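Local coordinates for protein putidaredoxin reductase (Pseudomonas putida, PDB 1Q1R) that probably passes electrons from NADH through its bound FAD to the iron-sulfur protein putidaredoxin, which supplies the cytochrome P450cam monooxygenase, at residues K50-L53 against T58-S61. Sequence-based numbering, arbitrary orientation.
Sequences KAYL and TAES. With FAD (flavin-adenine dinucleotide), chain C.
Y52 meets T58 and A59 in a small van der Waals contact inside the long loop between strand 31-35 and helix 67-72, in the FAD-binding part of a glutathione reductase fold. From 50-53 only the Y52 side chain touches 58-61, its ring and hydroxyl lying against the T58-A59 backbone and the A59 methyl. With CG anti to the backbone N (chi1 -166°), Y52 CE1 and OH come up against 58-61: CE1 is 3.8 Å from T58 C, which sits at the ring edge near its plane, and 3.7 Å from A59 CA, oblique to the ring. A59 CB is 3.7 Å from Y52 OH; a side chain this small lets the tyrosine lie close to the backbone. That polar end is held elsewhere, by a hydrogen bond to E140 of helix 136-144, while R143 of the same helix makes a cation-pi contact with the ring. The T58 side chain leaves the backbone away from Y52; its OG1 accepts from S61 N at 3.1 Å in an ST motif, and S61 OG gives a 2.7 Å hydrogen bond to T58 O, holding 58-61 in a single turn. K50, which takes no part in the Y52 contact, bends at chi4 (63°) to place NZ 2.8 Å from FAD O4, with a weak bond to FAD N5; E163 forms a salt bridge with the same NZ. Replacing Y52 by an alanine would probably leave E140 without its phenolic partner and open a gap beside A59. Between the two segments only van der Waals contact acts, whereas the lysine, its charge partly balanced by E163, could help stabilise negative charge near O4 and N5.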
loop_
_atom_site.group_PDB
_atom_site.type_symbol
_atom_site.label_atom_id
_atom_site.label_comp_id
_atom_site.label_asym_id
_atom_site.label_seq_id
_atom_site.Cartn_x
_atom_site.Cartn_y
_atom_site.Cartn_z
ATOM N N LYS A 50 -4.766 -10.173 6.145
ATOM C CA LYS A 50 -6.188 -10.376 6.386
ATOM C C LYS A 50 -6.611 -11.856 6.379
ATOM O O LYS A 50 -6.117 -12.644 7.187
ATOM C CB LYS A 50 -6.996 -9.568 5.355
ATOM C CG LYS A 50 -6.633 -8.076 5.351
ATOM C CD LYS A 50 -7.353 -7.309 4.243
ATOM C CE LYS A 50 -6.915 -5.853 4.209
ATOM N NZ LYS A 50 -5.461 -5.697 3.902
ATOM N N ALA A 51 -7.507 -12.232 5.468
ATOM C CA ALA A 51 -8.017 -13.604 5.401
ATOM C C ALA A 51 -6.980 -14.705 5.149
ATOM O O ALA A 51 -7.118 -15.817 5.673
ATOM C CB ALA A 51 -9.145 -13.698 4.351
ATOM N N TYR A 52 -5.961 -14.426 4.341
ATOM C CA TYR A 52 -4.958 -15.450 4.088
ATOM C C TYR A 52 -4.106 -15.625 5.347
ATOM O O TYR A 52 -3.810 -16.750 5.754
ATOM C CB TYR A 52 -4.062 -15.087 2.905
ATOM C CG TYR A 52 -3.257 -16.277 2.421
ATOM C CD1 TYR A 52 -3.889 -17.360 1.805
ATOM C CD2 TYR A 52 -1.882 -16.347 2.622
ATOM C CE1 TYR A 52 -3.169 -18.490 1.402
ATOM C CE2 TYR A 52 -1.150 -17.479 2.217
ATOM C CZ TYR A 52 -1.805 -18.541 1.609
ATOM O OH TYR A 52 -1.101 -19.650 1.201
ATOM N N LEU A 53 -3.718 -14.513 5.966
ATOM C CA LEU A 53 -2.927 -14.585 7.188
ATOM C C LEU A 53 -3.748 -15.315 8.247
ATOM O O LEU A 53 -3.196 -15.971 9.127
ATOM C CB LEU A 53 -2.554 -13.183 7.686
ATOM C CG LEU A 53 -1.590 -13.134 8.877
ATOM C CD1 LEU A 53 -0.248 -13.743 8.476
ATOM C CD2 LEU A 53 -1.391 -11.693 9.329
ATOM N N THR A 58 -7.697 -19.830 0.353
ATOM C CA THR A 58 -6.772 -20.766 -0.282
ATOM C C THR A 58 -5.655 -20.028 -1.014
ATOM O O THR A 58 -5.778 -18.843 -1.336
ATOM C CB THR A 58 -7.498 -21.675 -1.288
ATOM O OG1 THR A 58 -7.959 -20.889 -2.394
ATOM C CG2 THR A 58 -8.681 -22.366 -0.617
ATOM N N ALA A 59 -4.559 -20.729 -1.276
ATOM C CA ALA A 59 -3.438 -20.099 -1.962
ATOM C C ALA A 59 -3.882 -19.764 -3.373
ATOM O O ALA A 59 -3.469 -18.757 -3.945
ATOM C CB ALA A 59 -2.247 -21.038 -1.990
ATOM N N GLU A 60 -4.740 -20.619 -3.919
ATOM C CA GLU A 60 -5.265 -20.448 -5.267
ATOM C C GLU A 60 -6.021 -19.119 -5.412
ATOM O O GLU A 60 -5.894 -18.432 -6.425
ATOM C CB GLU A 60 -6.193 -21.624 -5.584
ATOM C CG GLU A 60 -6.765 -21.649 -6.978
ATOM C CD GLU A 60 -7.615 -22.889 -7.206
ATOM O OE1 GLU A 60 -8.694 -23.004 -6.583
ATOM O OE2 GLU A 60 -7.194 -23.754 -7.996
ATOM N N SER A 61 -6.792 -18.756 -4.392
ATOM C CA SER A 61 -7.565 -17.521 -4.429
ATOM C C SER A 61 -6.681 -16.271 -4.492
ATOM O O SER A 61 -7.153 -15.193 -4.853
ATOM C CB SER A 61 -8.500 -17.441 -3.211
ATOM O OG SER A 61 -7.789 -17.224 -2.009
HETATM P PA FAD C . 5.138 -4.703 -5.477
HETATM O O1A FAD C . 6.246 -4.512 -4.510
HETATM O O2A FAD C . 3.949 -5.474 -5.046
HETATM O O5B FAD C . 5.707 -5.379 -6.812
HETATM C C5B FAD C . 6.996 -5.045 -7.339
HETATM C C4B FAD C . 7.708 -6.342 -7.767
HETATM O O4B FAD C . 8.840 -6.022 -8.651
HETATM C C3B FAD C . 8.313 -7.063 -6.553
HETATM O O3B FAD C . 8.184 -8.480 -6.735
HETATM C C2B FAD C . 9.771 -6.681 -6.620
HETATM O O2B FAD C . 10.578 -7.688 -6.002
HETATM C C1B FAD C . 10.010 -6.678 -8.116
HETATM N N9A FAD C . 11.278 -6.016 -8.530
HETATM C C8A FAD C . 11.785 -4.866 -8.050
HETATM N N7A FAD C . 12.951 -4.616 -8.659
HETATM C C5A FAD C . 13.180 -5.603 -9.521
HETATM C C6A FAD C . 14.216 -5.883 -10.415
HETATM N N6A FAD C . 15.263 -5.066 -10.509
HETATM N N1A FAD C . 14.150 -7.003 -11.178
HETATM C C2A FAD C . 13.107 -7.841 -11.085
HETATM N N3A FAD C . 12.105 -7.589 -10.231
HETATM C C4A FAD C . 12.120 -6.485 -9.445
HETATM N N1 FAD C . -3.320 -1.671 -0.473
HETATM C C2 FAD C . -4.674 -1.319 -0.395
HETATM O O2 FAD C . -5.135 -0.477 -1.164
HETATM N N3 FAD C . -5.497 -1.945 0.558
HETATM C C4 FAD C . -4.961 -2.925 1.425
HETATM O O4 FAD C . -5.702 -3.496 2.222
HETATM C C4X FAD C . -3.602 -3.274 1.346
HETATM N N5 FAD C . -3.086 -4.255 2.141
HETATM C C5X FAD C . -1.789 -4.669 2.041
HETATM C C6 FAD C . -1.305 -5.707 2.863
HETATM C C7 FAD C . 0.031 -6.152 2.742
HETATM C C7M FAD C . 0.544 -7.264 3.676
HETATM C C8 FAD C . 0.887 -5.557 1.781
HETATM C C8M FAD C . 2.338 -6.032 1.600
HETATM C C9 FAD C . 0.404 -4.521 0.962
HETATM C C9A FAD C . -0.929 -4.073 1.088
HETATM N N10 FAD C . -1.440 -3.038 0.258
HETATM C C10 FAD C . -2.788 -2.644 0.390
HETATM C "C1'" FAD C . -0.556 -2.359 -0.738
HETATM C "C2'" FAD C . -0.827 -2.888 -2.149
HETATM O "O2'" FAD C . -0.825 -4.319 -2.120
HETATM C "C3'" FAD C . 0.233 -2.380 -3.143
HETATM O "O3'" FAD C . 0.286 -0.949 -3.078
HETATM C "C4'" FAD C . -0.107 -2.820 -4.573
HETATM O "O4'" FAD C . -0.167 -4.247 -4.632
HETATM C "C5'" FAD C . 0.931 -2.327 -5.596
HETATM O "O5'" FAD C . 2.189 -3.010 -5.472
HETATM P P FAD C . 3.284 -2.840 -6.649
HETATM O O1P FAD C . 2.970 -3.815 -7.714
HETATM O O2P FAD C . 3.335 -1.406 -7.013
HETATM O O3P FAD C . 4.693 -3.210 -5.932
#